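Local structure of THUMP domain-containing protein (Pyrococcus horikoshii, 1VBK) at residues I87-R96 against K130-C141. The protein is of unknown function but, as a ThiI-like protein with a THUMP domain, probably binds RNA and ATP. Numbering follows the deposited sequence.
Sequences INRTALLMFR and KVGEYILNNENC
Asn88 lies on one face of the Tyr134 ring, where its CB makes a CH-pi contact and its side-chain amide stacks on the ring, the two planes 12° apart. Asn138 ND2 sits over the centre of the opposite face. It also donates to Tyr134 O at 2.8 Å, which ties the Asn138 amide to the backbone one turn earlier. Both segments belong to the THUMP domain: 87-96 is part of helix 84-102, and 130-141 takes in the C-terminal part of a second helix and the residues that follow it. The axes of 87-96 and 130-138 cross at -53° and approach to 9.6 Å. The Phe95 ring takes Ile135 CG2 over the centre of one face, 3.6 Å from the ring centroid. With CG anti to the backbone N (chi1 175°), Phe95 also reaches Cys141 CB and Glu139 CG, which approach obliquely, and Phe109 of strand 108-115 meets it edge-to-face. Leu92 fills the middle of the crossing: its CD2 lies 3.6 Å from Tyr134 CE2 and covers one face of the Arg96 guanidinium. Deeper in, Ala91 CB packs on Val131 CG1 at 3.7 Å. Ile87 and Val131 both touch Ile154 of strand 150-157, so this side rests on the sheet. Asn88 OD1 is buried against Val131 without a hydrogen-bonding partner in the model. The extended Arg96 chain brings its guanidinium to Asn138 and Glu139. Asn138 O lies near the guanidinium plane and accepts from NH2 at 3.1 Å, while NH2 stands above the Asn138 carbonyl plane. Arg96 NE forms a salt bridge with Glu139 OE2 at 2.7 Å, meeting that oxygen on its anti side.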
ATOM      1  N   ILE A  87      -6.598 -35.092  33.646  1.00 17.50           N
ATOM      2  CA  ILE A  87      -5.373 -34.300  33.553  1.00 18.25           C
ATOM      3  C   ILE A  87      -4.209 -35.093  34.172  1.00 18.03           C
ATOM      4  O   ILE A  87      -3.119 -35.147  33.605  1.00 18.46           O
ATOM      5  CB  ILE A  87      -5.530 -32.940  34.281  1.00 17.34           C
ATOM      6  CG1 ILE A  87      -6.480 -32.031  33.486  1.00 17.34           C
ATOM      7  CG2 ILE A  87      -4.174 -32.268  34.450  1.00 16.11           C
ATOM      8  CD1 ILE A  87      -6.827 -30.729  34.201  1.00 18.57           C
ATOM      9  N   ASN A  88      -4.445 -35.716  35.325  1.00 16.56           N
ATOM     10  CA  ASN A  88      -3.391 -36.503  35.972  1.00 17.40           C
ATOM     11  C   ASN A  88      -2.936 -37.694  35.137  1.00 17.81           C
ATOM     12  O   ASN A  88      -1.736 -37.904  34.949  1.00 17.23           O
ATOM     13  CB  ASN A  88      -3.841 -37.024  37.344  1.00 16.73           C
ATOM     14  CG  ASN A  88      -3.618 -36.016  38.453  1.00 20.05           C
ATOM     15  OD1 ASN A  88      -2.762 -35.138  38.343  1.00 19.33           O
ATOM     16  ND2 ASN A  88      -4.378 -36.145  39.536  1.00 21.66           N
ATOM     17  N   ARG A  89      -3.880 -38.482  34.635  1.00 19.20           N
ATOM     18  CA  ARG A  89      -3.472 -39.645  33.866  1.00 22.89           C
ATOM     19  C   ARG A  89      -2.815 -39.283  32.537  1.00 20.92           C
ATOM     20  O   ARG A  89      -1.871 -39.951  32.121  1.00 19.62           O
ATOM     21  CB  ARG A  89      -4.638 -40.624  33.659  1.00 27.04           C
ATOM     22  CG  ARG A  89      -5.640 -40.285  32.580  1.00 37.05           C
ATOM     23  CD  ARG A  89      -6.302 -41.581  32.088  1.00 41.73           C
ATOM     24  NE  ARG A  89      -7.401 -41.352  31.151  1.00 46.80           N
ATOM     25  CZ  ARG A  89      -8.675 -41.202  31.507  1.00 49.08           C
ATOM     26  NH1 ARG A  89      -9.024 -41.257  32.789  1.00 49.63           N
ATOM     27  NH2 ARG A  89      -9.604 -40.999  30.579  1.00 49.58           N
ATOM     28  N   THR A  90      -3.284 -38.228  31.874  1.00 19.13           N
ATOM     29  CA  THR A  90      -2.666 -37.838  30.610  1.00 18.67           C
ATOM     30  C   THR A  90      -1.278 -37.264  30.877  1.00 17.24           C
ATOM     31  O   THR A  90      -0.342 -37.508  30.124  1.00 16.34           O
ATOM     32  CB  THR A  90      -3.502 -36.789  29.855  1.00 20.80           C
ATOM     33  OG1 THR A  90      -4.831 -37.284  29.664  1.00 23.21           O
ATOM     34  CG2 THR A  90      -2.881 -36.512  28.480  1.00 20.16           C
ATOM     35  N   ALA A  91      -1.151 -36.495  31.954  1.00 15.93           N
ATOM     36  CA  ALA A  91       0.136 -35.912  32.311  1.00 15.63           C
ATOM     37  C   ALA A  91       1.165 -37.020  32.575  1.00 16.22           C
ATOM     38  O   ALA A  91       2.305 -36.931  32.120  1.00 15.15           O
ATOM     39  CB  ALA A  91      -0.013 -35.027  33.538  1.00 14.48           C
ATOM     40  N   LEU A  92       0.759 -38.061  33.300  1.00 15.42           N
ATOM     41  CA  LEU A  92       1.662 -39.175  33.603  1.00 16.60           C
ATOM     42  C   LEU A  92       2.018 -39.945  32.330  1.00 15.94           C
ATOM     43  O   LEU A  92       3.168 -40.343  32.133  1.00 13.61           O
ATOM     44  CB  LEU A  92       1.024 -40.119  34.632  1.00 15.92           C
ATOM     45  CG  LEU A  92       1.833 -41.338  35.093  1.00 16.30           C
ATOM     46  CD1 LEU A  92       3.186 -40.898  35.640  1.00 17.83           C
ATOM     47  CD2 LEU A  92       1.048 -42.087  36.165  1.00 16.45           C
ATOM     48  N   LEU A  93       1.034 -40.137  31.462  1.00 16.21           N
ATOM     49  CA  LEU A  93       1.254 -40.844  30.204  1.00 18.28           C
ATOM     50  C   LEU A  93       2.304 -40.126  29.357  1.00 17.51           C
ATOM     51  O   LEU A  93       3.231 -40.745  28.817  1.00 17.52           O
ATOM     52  CB  LEU A  93      -0.059 -40.928  29.423  1.00 22.57           C
ATOM     53  CG  LEU A  93      -0.012 -41.645  28.072  1.00 27.34           C
ATOM     54  CD1 LEU A  93       0.179 -43.140  28.298  1.00 30.06           C
ATOM     55  CD2 LEU A  93      -1.312 -41.393  27.310  1.00 31.65           C
ATOM     56  N   MET A  94       2.160 -38.813  29.239  1.00 15.76           N
ATOM     57  CA  MET A  94       3.102 -38.032  28.456  1.00 18.10           C
ATOM     58  C   MET A  94       4.460 -37.915  29.137  1.00 15.91           C
ATOM     59  O   MET A  94       5.489 -37.845  28.473  1.00 12.89           O
ATOM     60  CB  MET A  94       2.514 -36.656  28.170  1.00 18.58           C
ATOM     61  CG  MET A  94       1.253 -36.770  27.332  1.00 25.33           C
ATOM     62  SD  MET A  94       0.746 -35.243  26.602  1.00 30.47           S
ATOM     63  CE  MET A  94       2.035 -35.081  25.305  1.00 24.61           C
ATOM     64  N   PHE A  95       4.455 -37.895  30.463  1.00 16.31           N
ATOM     65  CA  PHE A  95       5.698 -37.808  31.216  1.00 15.94           C
ATOM     66  C   PHE A  95       6.511 -39.066  30.955  1.00 16.16           C
ATOM     67  O   PHE A  95       7.717 -39.000  30.713  1.00 15.48           O
ATOM     68  CB  PHE A  95       5.407 -37.679  32.715  1.00 14.91           C
ATOM     69  CG  PHE A  95       6.640 -37.708  33.582  1.00 15.73           C
ATOM     70  CD1 PHE A  95       7.235 -38.919  33.937  1.00 17.04           C
ATOM     71  CD2 PHE A  95       7.214 -36.525  34.032  1.00 15.76           C
ATOM     72  CE1 PHE A  95       8.388 -38.950  34.730  1.00 15.85           C
ATOM     73  CE2 PHE A  95       8.362 -36.541  34.824  1.00 15.03           C
ATOM     74  CZ  PHE A  95       8.951 -37.759  35.174  1.00 14.15           C
ATOM     75  N   ARG A  96       5.842 -40.214  31.001  1.00 16.33           N
ATOM     76  CA  ARG A  96       6.518 -41.485  30.776  1.00 17.00           C
ATOM     77  C   ARG A  96       7.086 -41.586  29.370  1.00 18.32           C
ATOM     78  O   ARG A  96       8.200 -42.077  29.179  1.00 16.66           O
ATOM     79  CB  ARG A  96       5.563 -42.642  31.086  1.00 15.30           C
ATOM     80  CG  ARG A  96       5.403 -42.839  32.587  1.00 14.78           C
ATOM     81  CD  ARG A  96       4.265 -43.759  32.978  1.00 17.66           C
ATOM     82  NE  ARG A  96       4.369 -44.120  34.392  1.00 19.17           N
ATOM     83  CZ  ARG A  96       3.442 -44.784  35.075  1.00 18.05           C
ATOM     84  NH1 ARG A  96       2.321 -45.165  34.482  1.00 18.39           N
ATOM     85  NH2 ARG A  96       3.648 -45.079  36.353  1.00 18.33           N
ATOM     86  N   LYS A 130      -0.655 -30.614  42.503  1.00 16.26           N
ATOM     87  CA  LYS A 130      -1.381 -31.879  42.453  1.00 17.90           C
ATOM     88  C   LYS A 130      -0.857 -32.826  41.375  1.00 16.94           C
ATOM     89  O   LYS A 130      -0.713 -34.028  41.607  1.00 16.46           O
ATOM     90  CB  LYS A 130      -2.870 -31.622  42.214  1.00 21.06           C
ATOM     91  CG  LYS A 130      -3.591 -30.917  43.353  1.00 24.96           C
ATOM     92  CD  LYS A 130      -3.736 -31.819  44.559  1.00 33.01           C
ATOM     93  CE  LYS A 130      -4.767 -31.271  45.537  1.00 36.65           C
ATOM     94  NZ  LYS A 130      -5.077 -32.262  46.609  1.00 41.14           N
ATOM     95  N   VAL A 131      -0.594 -32.287  40.190  1.00 16.20           N
ATOM     96  CA  VAL A 131      -0.083 -33.102  39.091  1.00 15.57           C
ATOM     97  C   VAL A 131       1.331 -33.573  39.414  1.00 16.78           C
ATOM     98  O   VAL A 131       1.695 -34.712  39.127  1.00 16.87           O
ATOM     99  CB  VAL A 131      -0.067 -32.308  37.761  1.00 17.23           C
ATOM    100  CG1 VAL A 131       0.659 -33.103  36.676  1.00 17.50           C
ATOM    101  CG2 VAL A 131      -1.495 -32.024  37.318  1.00 14.87           C
ATOM    102  N   GLY A 132       2.127 -32.690  40.010  1.00 15.47           N
ATOM    103  CA  GLY A 132       3.485 -33.055  40.367  1.00 17.01           C
ATOM    104  C   GLY A 132       3.493 -34.161  41.408  1.00 17.53           C
ATOM    105  O   GLY A 132       4.344 -35.043  41.370  1.00 16.38           O
ATOM    106  N   GLU A 133       2.547 -34.107  42.343  1.00 18.35           N
ATOM    107  CA  GLU A 133       2.441 -35.119  43.392  1.00 20.42           C
ATOM    108  C   GLU A 133       2.047 -36.462  42.786  1.00 19.48           C
ATOM    109  O   GLU A 133       2.496 -37.515  43.237  1.00 18.18           O
ATOM    110  CB  GLU A 133       1.396 -34.705  44.434  1.00 24.68           C
ATOM    111  CG  GLU A 133       1.014 -35.833  45.387  1.00 31.88           C
ATOM    112  CD  GLU A 133      -0.057 -35.434  46.383  1.00 37.16           C
ATOM    113  OE1 GLU A 133      -1.124 -34.942  45.952  1.00 39.80           O
ATOM    114  OE2 GLU A 133       0.168 -35.622  47.597  1.00 39.09           O
ATOM    115  N   TYR A 134       1.200 -36.415  41.764  1.00 17.88           N
ATOM    116  CA  TYR A 134       0.743 -37.622  41.087  1.00 17.04           C
ATOM    117  C   TYR A 134       1.925 -38.293  40.387  1.00 18.53           C
ATOM    118  O   TYR A 134       2.113 -39.505  40.489  1.00 16.72           O
ATOM    119  CB  TYR A 134      -0.335 -37.271  40.056  1.00 18.05           C
ATOM    120  CG  TYR A 134      -1.018 -38.471  39.448  1.00 19.91           C
ATOM    121  CD1 TYR A 134      -1.851 -39.288  40.218  1.00 22.70           C
ATOM    122  CD2 TYR A 134      -0.842 -38.791  38.102  1.00 19.70           C
ATOM    123  CE1 TYR A 134      -2.497 -40.398  39.656  1.00 23.27           C
ATOM    124  CE2 TYR A 134      -1.479 -39.896  37.534  1.00 20.08           C
ATOM    125  CZ  TYR A 134      -2.306 -40.692  38.314  1.00 23.95           C
ATOM    126  OH  TYR A 134      -2.954 -41.770  37.747  1.00 24.17           O
ATOM    127  N   ILE A 135       2.720 -37.498  39.675  1.00 16.45           N
ATOM    128  CA  ILE A 135       3.881 -38.031  38.972  1.00 17.32           C
ATOM    129  C   ILE A 135       4.924 -38.567  39.972  1.00 16.81           C
ATOM    130  O   ILE A 135       5.478 -39.653  39.783  1.00 15.87           O
ATOM    131  CB  ILE A 135       4.495 -36.943  38.043  1.00 15.83           C
ATOM    132  CG1 ILE A 135       3.475 -36.578  36.958  1.00 16.24           C
ATOM    133  CG2 ILE A 135       5.787 -37.453  37.391  1.00 14.88           C
ATOM    134  CD1 ILE A 135       3.942 -35.523  35.986  1.00 20.67           C
ATOM    135  N   LEU A 136       5.172 -37.819  41.044  1.00 15.89           N
ATOM    136  CA  LEU A 136       6.136 -38.242  42.060  1.00 17.60           C
ATOM    137  C   LEU A 136       5.761 -39.559  42.743  1.00 17.72           C
ATOM    138  O   LEU A 136       6.636 -40.296  43.203  1.00 18.71           O
ATOM    139  CB  LEU A 136       6.295 -37.156  43.131  1.00 18.65           C
ATOM    140  CG  LEU A 136       7.194 -35.968  42.787  1.00 20.11           C
ATOM    141  CD1 LEU A 136       7.061 -34.902  43.867  1.00 21.72           C
ATOM    142  CD2 LEU A 136       8.638 -36.436  42.673  1.00 18.95           C
ATOM    143  N   ASN A 137       4.463 -39.844  42.812  1.00 18.40           N
ATOM    144  CA  ASN A 137       3.960 -41.066  43.438  1.00 19.35           C
ATOM    145  C   ASN A 137       3.987 -42.265  42.493  1.00 19.08           C
ATOM    146  O   ASN A 137       3.790 -43.399  42.923  1.00 19.11           O
ATOM    147  CB  ASN A 137       2.516 -40.863  43.915  1.00 19.80           C
ATOM    148  CG  ASN A 137       2.422 -40.079  45.221  1.00 23.73           C
ATOM    149  OD1 ASN A 137       1.340 -39.641  45.613  1.00 26.10           O
ATOM    150  ND2 ASN A 137       3.549 -39.915  45.902  1.00 22.95           N
ATOM    151  N   ASN A 138       4.230 -42.022  41.210  1.00 18.40           N
ATOM    152  CA  ASN A 138       4.231 -43.104  40.232  1.00 18.31           C
ATOM    153  C   ASN A 138       5.517 -43.275  39.430  1.00 19.80           C
ATOM    154  O   ASN A 138       5.633 -44.204  38.629  1.00 18.80           O
ATOM    155  CB  ASN A 138       3.051 -42.911  39.273  1.00 18.92           C
ATOM    156  CG  ASN A 138       1.709 -43.147  39.949  1.00 21.58           C
ATOM    157  OD1 ASN A 138       1.334 -44.285  40.218  1.00 22.09           O
ATOM    158  ND2 ASN A 138       0.986 -42.070  40.238  1.00 20.02           N
ATOM    159  N   GLU A 139       6.492 -42.400  39.651  1.00 17.91           N
ATOM    160  CA  GLU A 139       7.744 -42.471  38.910  1.00 17.46           C
ATOM    161  C   GLU A 139       8.917 -42.023  39.758  1.00 18.80           C
ATOM    162  O   GLU A 139       8.759 -41.195  40.655  1.00 17.60           O
ATOM    163  CB  GLU A 139       7.688 -41.559  37.673  1.00 19.06           C
ATOM    164  CG  GLU A 139       6.906 -42.100  36.486  1.00 19.96           C
ATOM    165  CD  GLU A 139       7.594 -43.281  35.821  1.00 22.57           C
ATOM    166  OE1 GLU A 139       8.835 -43.239  35.669  1.00 25.00           O
ATOM    167  OE2 GLU A 139       6.899 -44.245  35.440  1.00 20.87           O
ATOM    168  N   ASN A 140      10.092 -42.571  39.472  1.00 18.78           N
ATOM    169  CA  ASN A 140      11.289 -42.156  40.187  1.00 18.98           C
ATOM    170  C   ASN A 140      11.696 -40.880  39.472  1.00 18.51           C
ATOM    171  O   ASN A 140      12.084 -40.902  38.303  1.00 18.47           O
ATOM    172  CB  ASN A 140      12.403 -43.197  40.068  1.00 18.41           C
ATOM    173  CG  ASN A 140      13.659 -42.789  40.819  1.00 21.21           C
ATOM    174  OD1 ASN A 140      13.639 -41.859  41.627  1.00 22.41           O
ATOM    175  ND2 ASN A 140      14.754 -43.489  40.562  1.00 22.75           N
ATOM    176  N   CYS A 141      11.570 -39.758  40.164  1.00 17.48           N
ATOM    177  CA  CYS A 141      11.912 -38.479  39.571  1.00 18.13           C
ATOM    178  C   CYS A 141      12.086 -37.449  40.670  1.00 19.48           C
ATOM    179  O   CYS A 141      11.964 -37.765  41.853  1.00 22.41           O
ATOM    180  CB  CYS A 141      10.817 -38.036  38.595  1.00 16.37           C
ATOM    181  SG  CYS A 141       9.157 -37.975  39.318  1.00 19.57           S
TER